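Local structure of uncharacterized protein lp_0118 (Lactobacillus plantarum, 3K2Y) at residues R17-I22 and H57-Y62; Q38-N43 and D47-V52. The protein is of unknown function but carries a HIRAN domain and probably binds nucleic acid, as in other members of this family. One frame throughout, in Å; residues are numbered along the deposited sequence.

Interaction 1. Residues R17-I22 and H57-Y62; sequences RYVDDI and HAKLGY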
# COMPACT_ATOMS: atom_id res chain seq x y z
N ARG A 17 10.31 -1.59 -5.71
CA ARG A 17 9.83 -2.31 -6.89
C ARG A 17 8.48 -1.79 -7.40
O ARG A 17 8.19 -1.88 -8.59
CB ARG A 17 9.71 -3.81 -6.60
CG ARG A 17 8.47 -4.19 -5.80
CD ARG A 17 8.36 -5.70 -5.65
NE ARG A 17 9.49 -6.25 -4.89
CZ ARG A 17 9.69 -6.04 -3.59
NH1 ARG A 17 8.85 -5.28 -2.90
NH2 ARG A 17 10.74 -6.58 -2.99
N TYR A 18 7.68 -1.25 -6.49
CA TYR A 18 6.36 -0.73 -6.85
C TYR A 18 6.38 0.73 -7.29
O TYR A 18 5.35 1.29 -7.66
CB TYR A 18 5.39 -0.92 -5.68
CG TYR A 18 5.16 -2.37 -5.33
CD1 TYR A 18 4.59 -3.25 -6.25
CD2 TYR A 18 5.53 -2.88 -4.08
CE1 TYR A 18 4.40 -4.59 -5.95
CE2 TYR A 18 5.34 -4.22 -3.76
CZ TYR A 18 4.77 -5.08 -4.70
OH TYR A 18 4.59 -6.41 -4.41
N VAL A 19 7.56 1.33 -7.25
CA VAL A 19 7.73 2.73 -7.65
C VAL A 19 8.13 2.83 -9.12
O VAL A 19 9.16 2.31 -9.53
CB VAL A 19 8.80 3.43 -6.80
CG1 VAL A 19 8.92 4.89 -7.22
CG2 VAL A 19 8.43 3.33 -5.32
N ASP A 20 7.30 3.51 -9.91
CA ASP A 20 7.52 3.67 -11.34
C ASP A 20 8.92 4.06 -11.78
O ASP A 20 9.73 3.22 -12.19
CB ASP A 20 6.52 4.67 -11.91
CG ASP A 20 5.11 4.16 -11.88
OD1 ASP A 20 4.91 2.97 -12.21
OD2 ASP A 20 4.18 4.93 -11.55
N ASP A 21 9.21 5.36 -11.72
CA ASP A 21 10.50 5.89 -12.13
C ASP A 21 11.60 5.49 -11.15
O ASP A 21 12.72 5.97 -11.25
CB ASP A 21 10.41 7.42 -12.21
CG ASP A 21 11.05 7.97 -13.45
OD1 ASP A 21 12.24 7.67 -13.69
OD2 ASP A 21 10.38 8.72 -14.19
N ILE A 22 11.26 4.59 -10.24
CA ILE A 22 12.19 4.12 -9.21
C ILE A 22 13.66 4.07 -9.63
O ILE A 22 14.53 4.50 -8.87
CB ILE A 22 11.74 2.73 -8.67
CG1 ILE A 22 12.11 2.60 -7.19
CG2 ILE A 22 12.37 1.61 -9.48
CD1 ILE A 22 13.58 2.57 -6.89
N HIS A 57 10.90 15.71 -4.84
CA HIS A 57 9.57 15.13 -4.72
C HIS A 57 9.31 13.94 -5.64
O HIS A 57 8.31 13.90 -6.35
CB HIS A 57 8.52 16.22 -4.95
CG HIS A 57 8.63 17.36 -3.99
ND1 HIS A 57 8.30 17.24 -2.66
CD2 HIS A 57 9.07 18.63 -4.15
CE1 HIS A 57 8.53 18.38 -2.04
NE2 HIS A 57 9.00 19.24 -2.93
N ALA A 58 10.23 12.98 -5.60
CA ALA A 58 10.10 11.76 -6.39
C ALA A 58 10.00 10.64 -5.36
O ALA A 58 10.88 10.50 -4.51
CB ALA A 58 11.31 11.57 -7.28
N LYS A 59 8.94 9.85 -5.43
CA LYS A 59 8.74 8.77 -4.48
C LYS A 59 9.86 7.74 -4.51
O LYS A 59 10.35 7.37 -5.57
CB LYS A 59 7.39 8.09 -4.73
CG LYS A 59 6.94 7.20 -3.59
CD LYS A 59 5.53 6.71 -3.82
CE LYS A 59 4.97 6.05 -2.57
NZ LYS A 59 3.56 5.63 -2.75
N LEU A 60 10.25 7.28 -3.32
CA LEU A 60 11.30 6.29 -3.16
C LEU A 60 10.75 5.00 -2.58
O LEU A 60 11.30 3.92 -2.81
CB LEU A 60 12.40 6.82 -2.24
CG LEU A 60 13.50 7.69 -2.84
CD1 LEU A 60 12.89 8.81 -3.65
CD2 LEU A 60 14.36 8.25 -1.72
N GLY A 61 9.67 5.11 -1.81
CA GLY A 61 9.07 3.94 -1.21
C GLY A 61 8.38 4.24 0.11
O GLY A 61 7.74 5.28 0.26
N TYR A 62 8.50 3.32 1.06
CA TYR A 62 7.89 3.48 2.38
C TYR A 62 8.81 3.05 3.49
O TYR A 62 9.78 2.32 3.27
CB TYR A 62 6.62 2.63 2.48
CG TYR A 62 5.46 3.16 1.69
CD1 TYR A 62 5.35 2.91 0.32
CD2 TYR A 62 4.48 3.95 2.29
CE1 TYR A 62 4.29 3.43 -0.42
CE2 TYR A 62 3.43 4.47 1.56
CZ TYR A 62 3.34 4.22 0.21
OH TYR A 62 2.32 4.78 -0.52
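Val-19 extends from the loop after strand 4-14 toward strand 59-63, setting its two methyl groups on the backbone of that strand. The tight part is one methyl against one carbonyl oxygen: CG1 of Val-19 lies 3.3 Å from Lys-59 O. With CG1 anti to the backbone N (chi1 -179°), the second methyl is turned toward the next residues of the strand, where CG2 of Val-19 sits 3.9 Å from Leu-60 O and 4.1 Å from Gly-61 N. Gly-61 has backbone angles that only glycine readily accepts. The strand belongs to the closed antiparallel barrel of the HIRAN domain, between strands 4-14 and 50-53, and Leu-60 points away from Val-19 to pack on Val-35 and Leu-29. Toward the loose side the fit thins out: the nearest side-chain atoms of the pair, Val-19 CG1 and Lys-59 CB, are 4.3 Å apart. From there the lysine chain runs fully extended to a hydrogen bond of 2.7 Å from its NZ to Tyr-62 OH, and Tyr-45 of the second subunit packs on both residues. Asp-20 and Asp-21, next along the loop, are exposed and do not touch the strand.

Interaction 2. Residues Q38-N43 and D47-V52; sequences QRESGN and DNAISV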
# COMPACT_ATOMS: atom_id res chain seq x y z
N GLN A 38 6.37 11.68 4.31
CA GLN A 38 4.96 11.97 4.17
C GLN A 38 4.11 10.92 4.86
O GLN A 38 4.19 9.73 4.56
CB GLN A 38 4.57 12.03 2.69
CG GLN A 38 3.14 12.49 2.46
CD GLN A 38 2.77 12.52 0.99
OE1 GLN A 38 2.47 11.48 0.39
NE2 GLN A 38 2.80 13.70 0.39
N ARG A 39 3.28 11.38 5.80
CA ARG A 39 2.39 10.51 6.53
C ARG A 39 1.17 10.21 5.67
O ARG A 39 0.55 11.13 5.11
CB ARG A 39 1.95 11.18 7.84
CG ARG A 39 1.06 10.32 8.70
CD ARG A 39 1.82 9.14 9.28
NE ARG A 39 0.95 8.00 9.55
CZ ARG A 39 -0.07 8.03 10.39
NH1 ARG A 39 -0.35 9.14 11.06
NH2 ARG A 39 -0.81 6.95 10.58
N GLU A 40 0.82 8.94 5.55
CA GLU A 40 -0.35 8.55 4.76
C GLU A 40 -1.26 7.68 5.61
O GLU A 40 -1.31 6.46 5.45
CB GLU A 40 0.10 7.80 3.50
CG GLU A 40 1.21 8.49 2.74
CD GLU A 40 1.56 7.78 1.43
OE1 GLU A 40 1.49 6.54 1.38
OE2 GLU A 40 1.93 8.48 0.46
N SER A 41 -1.98 8.31 6.54
CA SER A 41 -2.88 7.56 7.41
C SER A 41 -4.05 7.01 6.62
O SER A 41 -4.84 6.23 7.14
CB SER A 41 -3.39 8.45 8.55
OG SER A 41 -4.34 9.39 8.08
N GLY A 42 -4.16 7.42 5.35
CA GLY A 42 -5.24 6.95 4.50
C GLY A 42 -4.81 5.80 3.60
O GLY A 42 -5.59 5.32 2.78
N ASN A 43 -3.56 5.35 3.75
CA ASN A 43 -3.05 4.25 2.95
C ASN A 43 -3.91 3.00 3.23
O ASN A 43 -4.03 2.56 4.38
CB ASN A 43 -1.57 3.99 3.27
CG ASN A 43 -0.93 2.98 2.33
OD1 ASN A 43 -1.33 1.81 2.29
ND2 ASN A 43 0.07 3.42 1.57
N ASP A 47 -2.45 1.91 7.86
CA ASP A 47 -2.84 3.22 8.38
C ASP A 47 -1.66 3.93 9.05
O ASP A 47 -1.77 5.10 9.41
CB ASP A 47 -4.00 3.08 9.36
CG ASP A 47 -3.61 2.38 10.65
OD1 ASP A 47 -2.58 1.69 10.67
OD2 ASP A 47 -4.35 2.53 11.64
N ASN A 48 -0.54 3.23 9.20
CA ASN A 48 0.65 3.81 9.81
C ASN A 48 1.70 4.16 8.77
O ASN A 48 2.80 4.61 9.10
CB ASN A 48 1.25 2.84 10.83
CG ASN A 48 0.51 2.86 12.15
OD1 ASN A 48 0.12 1.82 12.67
ND2 ASN A 48 0.33 4.05 12.72
N ALA A 49 1.33 3.94 7.51
CA ALA A 49 2.20 4.19 6.37
C ALA A 49 2.87 5.55 6.38
O ALA A 49 2.30 6.55 6.82
CB ALA A 49 1.42 4.02 5.08
N ILE A 50 4.10 5.56 5.87
CA ILE A 50 4.91 6.77 5.75
C ILE A 50 5.77 6.60 4.51
O ILE A 50 6.74 5.84 4.51
CB ILE A 50 5.87 6.97 6.94
CG1 ILE A 50 5.09 7.10 8.25
CG2 ILE A 50 6.69 8.23 6.72
CD1 ILE A 50 5.99 7.13 9.47
N SER A 51 5.40 7.30 3.44
CA SER A 51 6.16 7.24 2.20
C SER A 51 7.38 8.16 2.28
O SER A 51 7.37 9.16 3.00
CB SER A 51 5.28 7.60 1.00
OG SER A 51 4.55 8.80 1.21
N VAL A 52 8.42 7.80 1.55
CA VAL A 52 9.65 8.57 1.52
C VAL A 52 9.80 9.23 0.15
O VAL A 52 9.38 8.67 -0.87
CB VAL A 52 10.87 7.66 1.80
CG1 VAL A 52 12.14 8.50 1.92
CG2 VAL A 52 10.63 6.87 3.08
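Gln-38 and Ser-51 form a hydrogen-bonded antiparallel pair, Gln-38 N giving to Ser-51 O at 3.0 Å and Ser-51 N to Gln-38 O at 2.9 Å. A third backbone bond, Glu-40 N to Ala-49 O (3.1 Å), is nearly straight at the hydrogen. These bonds close the beta hairpin of strands 34-39 and 50-53, whose connection begins with a type I turn from Glu-40 to Asn-43. Among the side-chain bonds, Ser-51 OG donates to Glu-40 OE2 at 2.7 Å, meeting the carboxylate from above its plane, while Glu-40 OE1 is taken by Tyr-62 OH. An alanine in place of Glu-40 would probably leave the Ser-51 and Tyr-62 hydroxyls without this shared partner. A turn of the Arg-39 chain about CB-CG (chi2 68°) brings the edge of its guanidinium to the carbonyls of Asp-47 and Ala-49: NE makes a weak bond to Ala-49 O, and NH2 is modelled so close to Asp-47 O (2.4 Å) that the detail of this bond is doubtful. Its NH1 is salt-bridged to Asp-76 of helix 68-76. Apolar contacts complete the hairpin, with Asn-43 CB against Ala-49 CB at 3.5 Å and Arg-39 CD beside Ile-50 CG1 at 4.0 Å.

How the interactions relate
The centres of the two interactions lie 14 Å apart on one antiparallel barrel, and along the chain interaction 2 is nested inside the loop that interaction 1 closes. Strands 50-53 and 59-63 follow each other in sequence and are neighbours in the sheet, so the hairpin of 38-43 and 47-52 leads, after a short loop, into the strand on which segment 17-22 rests. Gly-61 O and Val-52 N, 2.9 Å apart, probably form one of the hydrogen bonds of this seam. Both interactions also reach the second subunit: Tyr-18 there packs on Asp-47, and Tyr-66 there on Tyr-18. The loop and the hairpin turn thus both lie at the contact between the two subunits of the assembly.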